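Local coordinates for protein dTDP-4-dehydrorhamnose 3,5-epimerase (Elizabethkingia anophelis NUHP1, PDB 6C46) that probably epimerises the 3' and 5' positions of a dTDP-linked 4-keto-6-deoxy sugar on the pathway to dTDP-L-rhamnose, at residues 87-92 and 134-139; 61-66 and 166-171. All blocks are in the same frame, centred on the assembly; numbering follows the deposited sequence.

Interaction 1 (87-92 and 134-139); sequences GRVWDV and ETAVFS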
ATOM      1  N   GLY A  87      -4.092   9.773  10.615  1.00 22.90           N
ATOM      2  CA  GLY A  87      -4.643  11.119  10.623  1.00 24.42           C
ATOM      3  C   GLY A  87      -5.799  11.281   9.646  1.00 25.30           C
ATOM      4  O   GLY A  87      -6.531  10.335   9.334  1.00 17.50           O
ATOM      5  N   ARG A  88      -5.964  12.510   9.162  1.00 23.99           N
ATOM      6  CA  ARG A  88      -7.084  12.861   8.299  1.00 19.50           C
ATOM      7  C   ARG A  88      -6.615  13.868   7.262  1.00 20.55           C
ATOM      8  O   ARG A  88      -5.915  14.829   7.605  1.00 17.92           O
ATOM      9  CB  ARG A  88      -8.245  13.497   9.101  1.00 22.08           C
ATOM     10  CG  ARG A  88      -8.813  12.689  10.254  1.00 25.59           C
ATOM     11  CD  ARG A  88      -9.625  13.629  11.207  1.00 30.38           C
ATOM     12  NE  ARG A  88     -10.657  14.363  10.471  1.00 27.72           N
ATOM     13  CZ  ARG A  88     -10.957  15.649  10.630  1.00 33.00           C
ATOM     14  NH1 ARG A  88     -10.305  16.407  11.514  1.00 32.06           N
ATOM     15  NH2 ARG A  88     -11.935  16.173   9.899  1.00 29.15           N
ATOM     16  N   VAL A  89      -7.032  13.680   6.007  1.00 19.25           N
ATOM     17  CA  VAL A  89      -6.785  14.671   4.961  1.00 18.09           C
ATOM     18  C   VAL A  89      -8.077  14.943   4.198  1.00 21.96           C
ATOM     19  O   VAL A  89      -9.015  14.139   4.198  1.00 20.38           O
ATOM     20  CB  VAL A  89      -5.692  14.255   3.959  1.00 15.15           C
ATOM     21  CG1 VAL A  89      -4.358  13.943   4.675  1.00 17.69           C
ATOM     22  CG2 VAL A  89      -6.182  13.063   3.090  1.00 17.68           C
ATOM     23  N   TRP A  90      -8.117  16.111   3.562  1.00 18.10           N
ATOM     24  CA  TRP A  90      -9.154  16.451   2.593  1.00 23.05           C
ATOM     25  C   TRP A  90      -8.499  16.408   1.223  1.00 18.66           C
ATOM     26  O   TRP A  90      -7.532  17.130   0.971  1.00 19.94           O
ATOM     27  CB  TRP A  90      -9.764  17.827   2.871  1.00 21.68           C
ATOM     28  CG  TRP A  90     -10.932  18.160   1.968  1.00 21.60           C
ATOM     29  CD1 TRP A  90     -10.914  18.932   0.840  1.00 24.88           C
ATOM     30  CD2 TRP A  90     -12.282  17.720   2.136  1.00 22.48           C
ATOM     31  NE1 TRP A  90     -12.177  18.995   0.293  1.00 26.28           N
ATOM     32  CE2 TRP A  90     -13.035  18.262   1.070  1.00 27.08           C
ATOM     33  CE3 TRP A  90     -12.927  16.917   3.084  1.00 22.78           C
ATOM     34  CZ2 TRP A  90     -14.406  18.031   0.927  1.00 24.99           C
ATOM     35  CZ3 TRP A  90     -14.295  16.693   2.943  1.00 28.60           C
ATOM     36  CH2 TRP A  90     -15.015  17.250   1.868  1.00 28.24           C
ATOM     37  N   ASP A  91      -9.009  15.554   0.352  1.00 13.81           N
ATOM     38  CA  ASP A  91      -8.386  15.238  -0.920  1.00 12.22           C
ATOM     39  C   ASP A  91      -9.292  15.723  -2.044  1.00 21.49           C
ATOM     40  O   ASP A  91     -10.500  15.499  -1.987  1.00 17.74           O
ATOM     41  CB  ASP A  91      -8.188  13.739  -1.043  1.00 15.52           C
ATOM     42  CG  ASP A  91      -7.294  13.380  -2.193  1.00 22.68           C
ATOM     43  OD1 ASP A  91      -6.072  13.189  -1.970  1.00 23.57           O
ATOM     44  OD2 ASP A  91      -7.814  13.329  -3.322  1.00 25.67           O
ATOM     45  N   VAL A  92      -8.715  16.360  -3.074  1.00 14.61           N
ATOM     46  CA  VAL A  92      -9.503  16.978  -4.149  1.00 14.58           C
ATOM     47  C   VAL A  92      -8.996  16.505  -5.505  1.00 15.01           C
ATOM     48  O   VAL A  92      -7.786  16.437  -5.731  1.00 15.71           O
ATOM     49  CB  VAL A  92      -9.434  18.524  -4.076  1.00 17.60           C
ATOM     50  CG1 VAL A  92     -10.135  19.137  -5.274  1.00 17.61           C
ATOM     51  CG2 VAL A  92     -10.075  19.035  -2.776  1.00 13.83           C
ATOM     52  N   GLU A 134      -3.312  16.903  13.167  1.00 22.90           N
ATOM     53  CA  GLU A 134      -2.027  17.447  13.601  1.00 31.26           C
ATOM     54  C   GLU A 134      -0.912  17.040  12.640  1.00 31.11           C
ATOM     55  O   GLU A 134      -0.094  17.870  12.230  1.00 22.93           O
ATOM     56  CB  GLU A 134      -1.725  16.985  15.031  1.00 34.08           C
ATOM     57  CG  GLU A 134      -0.574  17.705  15.698  1.00 53.08           C
ATOM     58  CD  GLU A 134      -0.431  17.354  17.190  1.00 65.56           C
ATOM     59  OE1 GLU A 134      -1.306  16.636  17.729  1.00 64.87           O
ATOM     60  OE2 GLU A 134       0.557  17.805  17.819  1.00 67.31           O
ATOM     61  N   THR A 135      -0.881  15.769  12.251  1.00 24.78           N
ATOM     62  CA  THR A 135      -0.047  15.269  11.162  1.00 20.46           C
ATOM     63  C   THR A 135      -0.830  14.173  10.459  1.00 20.73           C
ATOM     64  O   THR A 135      -1.790  13.628  11.008  1.00 25.01           O
ATOM     65  CB  THR A 135       1.299  14.677  11.633  1.00 28.28           C
ATOM     66  OG1 THR A 135       1.049  13.481  12.381  1.00 32.59           O
ATOM     67  CG2 THR A 135       2.068  15.644  12.513  1.00 31.31           C
ATOM     68  N   ALA A 136      -0.416  13.847   9.235  1.00 18.04           N
ATOM     69  CA  ALA A 136      -1.079  12.779   8.502  1.00 17.02           C
ATOM     70  C   ALA A 136      -0.073  12.066   7.615  1.00 18.94           C
ATOM     71  O   ALA A 136       0.844  12.689   7.072  1.00 19.52           O
ATOM     72  CB  ALA A 136      -2.227  13.293   7.634  1.00 16.26           C
ATOM     73  N   VAL A 137      -0.261  10.756   7.459  1.00 16.55           N
ATOM     74  CA  VAL A 137       0.515   9.965   6.511  1.00 14.89           C
ATOM     75  C   VAL A 137      -0.394   9.659   5.327  1.00 21.14           C
ATOM     76  O   VAL A 137      -1.523   9.168   5.495  1.00 18.33           O
ATOM     77  CB  VAL A 137       1.101   8.690   7.152  1.00 17.02           C
ATOM     78  CG1 VAL A 137       1.817   7.834   6.108  1.00 19.13           C
ATOM     79  CG2 VAL A 137       2.136   9.080   8.208  1.00 20.04           C
ATOM     80  N   PHE A 138       0.071  10.029   4.139  1.00 17.63           N
ATOM     81  CA  PHE A 138      -0.707   9.981   2.908  1.00 15.70           C
ATOM     82  C   PHE A 138      -0.070   8.947   1.995  1.00 20.01           C
ATOM     83  O   PHE A 138       1.149   8.947   1.826  1.00 24.21           O
ATOM     84  CB  PHE A 138      -0.714  11.361   2.228  1.00 12.79           C
ATOM     85  CG  PHE A 138      -1.583  11.446   0.985  1.00 22.46           C
ATOM     86  CD1 PHE A 138      -2.974  11.541   1.095  1.00 19.36           C
ATOM     87  CD2 PHE A 138      -1.006  11.525  -0.287  1.00 23.60           C
ATOM     88  CE1 PHE A 138      -3.777  11.670  -0.047  1.00 19.99           C
ATOM     89  CE2 PHE A 138      -1.819  11.654  -1.445  1.00 21.64           C
ATOM     90  CZ  PHE A 138      -3.212  11.718  -1.301  1.00 20.15           C
ATOM     91  N   SER A 139      -0.879   8.078   1.411  1.00 19.20           N
ATOM     92  CA  SER A 139      -0.385   7.025   0.528  1.00 17.57           C
ATOM     93  C   SER A 139      -0.961   7.243  -0.862  1.00 16.19           C
ATOM     94  O   SER A 139      -2.173   7.444  -1.011  1.00 16.83           O
ATOM     95  CB  SER A 139      -0.785   5.646   1.066  1.00 20.98           C
ATOM     96  OG  SER A 139      -0.850   4.682   0.029  1.00 25.11           O
TER
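Strands 88-92 and 135-139 pass each other at 57° with their axes 6.9 Å apart at the closest, and Gly87 comes nearest to Ala136 (4.5 Å between CA atoms). They belong to the two facing sheets of the cupin beta-sandwich: strand 88-95 lies between 106-112 and 125-131, strand 135-142 between 80-86 and 55-62. Val89, Asp91 and Ala136 are directed at the opposing strand, and the ring of Phe138 swings over to join them. At the Gly87 end the separation is small, and the Ala136 methyl packs against Val89, with Val89 CG1 3.7 Å from Ala136 CB, and lies near the carbonyl of Arg88. The other branch, Val89 CG2, reaches Phe138 CD1 at 4.1 Å, so one valine touches two residues of the opposite sheet. Phe138 holds its CG anti to the backbone N (chi1 -176°), which carries the ring over to strand 88-92. There Asp91 OD1 stands at the ring edge, near its plane, 3.3 Å from Phe138 CZ; carboxylate and ring planes differ by 15°. Phe138 also stacks with Phe129 of strand 125-131. It lies close to Tyr140, the predicted proton donor, and belongs to the packing beside the probable active site. The two strands are thus joined by apolar packing, within which the Asp91 carboxylate is fixed through OD1, hydrogen-bonded to His127 NE2 and turned to the edge of the Phe138 ring.

Interaction 2 (61-66 and 166-171); sequences SSYGVL and KIPEAD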
ATOM      1  N   SER A  61       3.002  14.799   6.621  1.00 21.65           N
ATOM      2  CA  SER A  61       3.012  16.261   6.638  1.00 25.97           C
ATOM      3  C   SER A  61       2.194  16.738   7.823  1.00 24.68           C
ATOM      4  O   SER A  61       1.374  15.995   8.373  1.00 23.17           O
ATOM      5  CB  SER A  61       2.443  16.857   5.334  1.00 23.52           C
ATOM      6  OG  SER A  61       2.861  16.116   4.199  1.00 36.35           O
ATOM      7  N   SER A  62       2.409  17.990   8.212  1.00 21.92           N
ATOM      8  CA  SER A  62       1.756  18.544   9.387  0.51 23.77           C
ATOM      9  C   SER A  62       0.492  19.306   9.000  1.00 23.81           C
ATOM     10  O   SER A  62       0.260  19.611   7.828  1.00 21.29           O
ATOM     11  CB  SER A  62       2.719  19.453  10.146  0.51 26.96           C
ATOM     12  OG  SER A  62       3.903  18.748  10.446  0.51 29.56           O
ATOM     13  N   TYR A  63      -0.320  19.621  10.023  1.00 26.69           N
ATOM     14  CA  TYR A  63      -1.590  20.324   9.851  1.00 28.60           C
ATOM     15  C   TYR A  63      -1.462  21.516   8.906  1.00 26.25           C
ATOM     16  O   TYR A  63      -0.586  22.367   9.069  1.00 23.09           O
ATOM     17  CB  TYR A  63      -2.122  20.817  11.214  1.00 23.65           C
ATOM     18  CG  TYR A  63      -3.277  21.764  11.018  1.00 24.10           C
ATOM     19  CD1 TYR A  63      -3.152  23.134  11.280  1.00 30.98           C
ATOM     20  CD2 TYR A  63      -4.477  21.298  10.499  1.00 23.59           C
ATOM     21  CE1 TYR A  63      -4.220  24.005  11.048  1.00 33.81           C
ATOM     22  CE2 TYR A  63      -5.540  22.149  10.261  1.00 26.30           C
ATOM     23  CZ  TYR A  63      -5.414  23.498  10.534  1.00 29.17           C
ATOM     24  OH  TYR A  63      -6.505  24.314  10.293  1.00 28.87           O
ATOM     25  N   GLY A  64      -2.351  21.584   7.925  1.00 25.17           N
ATOM     26  CA  GLY A  64      -2.430  22.745   7.059  1.00 26.49           C
ATOM     27  C   GLY A  64      -1.550  22.673   5.835  1.00 25.13           C
ATOM     28  O   GLY A  64      -1.725  23.477   4.906  1.00 20.94           O
ATOM     29  N   VAL A  65      -0.617  21.729   5.794  1.00 20.01           N
ATOM     30  CA  VAL A  65       0.147  21.520   4.572  1.00 19.17           C
ATOM     31  C   VAL A  65      -0.818  21.147   3.458  1.00 21.16           C
ATOM     32  O   VAL A  65      -1.627  20.216   3.597  1.00 23.66           O
ATOM     33  CB  VAL A  65       1.229  20.459   4.784  1.00 18.81           C
ATOM     34  CG1 VAL A  65       1.791  20.015   3.428  1.00 19.89           C
ATOM     35  CG2 VAL A  65       2.361  21.056   5.695  1.00 20.16           C
ATOM     36  N   LEU A  66      -0.764  21.902   2.366  1.00 18.25           N
ATOM     37  CA  LEU A  66      -1.635  21.714   1.209  1.00 20.28           C
ATOM     38  C   LEU A  66      -0.746  21.537  -0.012  1.00 19.94           C
ATOM     39  O   LEU A  66       0.101  22.391  -0.284  1.00 22.56           O
ATOM     40  CB  LEU A  66      -2.567  22.919   1.054  1.00 19.72           C
ATOM     41  CG  LEU A  66      -3.794  22.824   0.118  1.00 20.49           C
ATOM     42  CD1 LEU A  66      -4.769  23.926   0.458  1.00 18.17           C
ATOM     43  CD2 LEU A  66      -3.408  22.887  -1.353  1.00 20.14           C
ATOM     44  N   LYS A 166     -11.521  23.682   2.965  1.00 23.03           N
ATOM     45  CA  LYS A 166     -12.032  23.347   4.298  1.00 26.92           C
ATOM     46  C   LYS A 166     -11.423  24.115   5.468  1.00 30.94           C
ATOM     47  O   LYS A 166     -12.157  24.561   6.353  1.00 34.51           O
ATOM     48  CB  LYS A 166     -11.876  21.840   4.575  1.00 26.28           C
ATOM     49  CG  LYS A 166     -12.509  20.946   3.508  1.00 32.10           C
ATOM     50  CD  LYS A 166     -13.950  21.326   3.236  1.00 31.98           C
ATOM     51  CE  LYS A 166     -14.930  20.404   3.907  1.00 37.36           C
ATOM     52  NZ  LYS A 166     -16.288  20.612   3.327  1.00 43.02           N
ATOM     53  N   ILE A 167     -10.108  24.270   5.518  1.00 25.02           N
ATOM     54  CA  ILE A 167      -9.494  24.886   6.695  1.00 23.43           C
ATOM     55  C   ILE A 167      -9.331  26.378   6.448  1.00 28.81           C
ATOM     56  O   ILE A 167      -9.459  26.822   5.296  1.00 34.85           O
ATOM     57  CB  ILE A 167      -8.156  24.210   7.031  1.00 22.86           C
ATOM     58  CG1 ILE A 167      -7.110  24.560   5.973  1.00 27.39           C
ATOM     59  CG2 ILE A 167      -8.373  22.667   7.177  1.00 22.35           C
ATOM     60  CD1 ILE A 167      -5.688  24.099   6.307  1.00 24.28           C
ATOM     61  N   PRO A 168      -9.082  27.184   7.483  1.00 33.66           N
ATOM     62  CA  PRO A 168      -8.890  28.622   7.263  1.00 37.18           C
ATOM     63  C   PRO A 168      -7.704  28.866   6.350  1.00 36.32           C
ATOM     64  O   PRO A 168      -6.689  28.168   6.421  1.00 29.90           O
ATOM     65  CB  PRO A 168      -8.634  29.167   8.673  1.00 39.63           C
ATOM     66  CG  PRO A 168      -9.259  28.169   9.584  1.00 39.10           C
ATOM     67  CD  PRO A 168      -9.066  26.845   8.918  1.00 35.27           C
ATOM     68  N   GLU A 169      -7.848  29.864   5.475  1.00 35.33           N
ATOM     69  CA  GLU A 169      -6.788  30.165   4.515  1.00 38.72           C
ATOM     70  C   GLU A 169      -5.479  30.527   5.204  1.00 34.49           C
ATOM     71  O   GLU A 169      -4.402  30.186   4.704  1.00 33.08           O
ATOM     72  CB  GLU A 169      -7.239  31.284   3.573  1.00 36.64           C
ATOM     73  CG  GLU A 169      -8.362  30.868   2.641  1.00 47.38           C
ATOM     74  CD  GLU A 169      -8.820  31.992   1.732  1.00 59.95           C
ATOM     75  OE1 GLU A 169      -8.366  33.143   1.912  1.00 67.61           O
ATOM     76  OE2 GLU A 169      -9.636  31.719   0.832  1.00 64.21           O
ATOM     77  N   ALA A 170      -5.547  31.211   6.349  1.00 34.69           N
ATOM     78  CA  ALA A 170      -4.334  31.561   7.084  1.00 34.15           C
ATOM     79  C   ALA A 170      -3.588  30.330   7.590  1.00 38.49           C
ATOM     80  O   ALA A 170      -2.398  30.436   7.926  1.00 35.03           O
ATOM     81  CB  ALA A 170      -4.673  32.478   8.257  1.00 39.98           C
ATOM     82  N   ASP A 171      -4.268  29.182   7.701  1.00 35.00           N
ATOM     83  CA  ASP A 171      -3.629  27.954   8.169  1.00 27.14           C
ATOM     84  C   ASP A 171      -2.917  27.178   7.068  1.00 31.03           C
ATOM     85  O   ASP A 171      -2.148  26.263   7.388  1.00 25.38           O
ATOM     86  CB  ASP A 171      -4.658  27.003   8.806  1.00 28.56           C
ATOM     87  CG  ASP A 171      -5.238  27.536  10.095  1.00 36.70           C
ATOM     88  OD1 ASP A 171      -4.801  28.610  10.531  1.00 34.27           O
ATOM     89  OD2 ASP A 171      -6.104  26.860  10.689  1.00 37.98           O
TER
HETATM   90  O   HOH W   1      -1.008  25.424   9.635  1.00 29.23           O
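Tyr63 reaches across to Asp171 with its phenol, and Tyr63 OH donates a 2.6 Å hydrogen bond to Asp171 OD2. The oxygen is met on its anti side, 17° out of the carboxylate plane, and it lies at the edge of the tyrosine ring, in the ring plane. Ring and carboxylate are turned steeply, 72° apart, so the acid stands across the end of the ring. Asp171 has its CG anti to its own carbonyl carbon (chi1 -67°), which directs the carboxylate at the phenol. The backbone itself sets Asp171 CB 3.8 Å from Tyr63 CE1. The hydroxyl has apolar neighbours too: Ile167 CB is 3.7 Å from Tyr63 OH, and Pro168 CD is close by. The segments are two connections at the rim of the cupin beta-sandwich. Residues Ser62 to Val65 form a type II turn closed by Val65 N to Ser62 O, leading from strand 55-62 of one sheet into strand 66-72 of the other; residues 166-171, on the long excursion after strand 151-153, end in a 3-10 turn. Ile167 spans both residues of the turn that meet the loop: Ile167 CD1 packs on Gly64 CA at 3.6 Å, and Ile167 CG2 lies 4.2 Å from Tyr63 CE2. The isoleucine also touches Val130 and Leu132. Gly64 takes the third position of the type II turn with a positive phi, as glycine commonly does. Gly64 CA and Asp171 O approach directly, in a CA-H...O contact of 3.5 Å. A water bridges the two backbones as donor to both Tyr63 O and Asp171 O, the latter at 2.7 Å. At the end of the turn, Val65 packs on Arg31 of the second subunit.

Interaction 1 sits between the two sheets of the sandwich and is partly buried; interaction 2 lies at the surface, where the connection between those sheets meets the long loop before helix 176-179. Their centres are 11 Å apart, and they share a sheet: strands 135-142 and 55-62 are neighbours, with Ala136 N near Ser61 O and Glu134 O near Tyr63 N, both probable hydrogen bonds. Trp90, on the other sheet, has a cation-pi contact with Lys166 of the loop. The chemistry follows the setting: methyl groups and an aromatic ring with a carboxylate oxygen at its edge in interaction 1, against a phenol-carboxylate bond, a bridging water and a close glycine backbone in interaction 2.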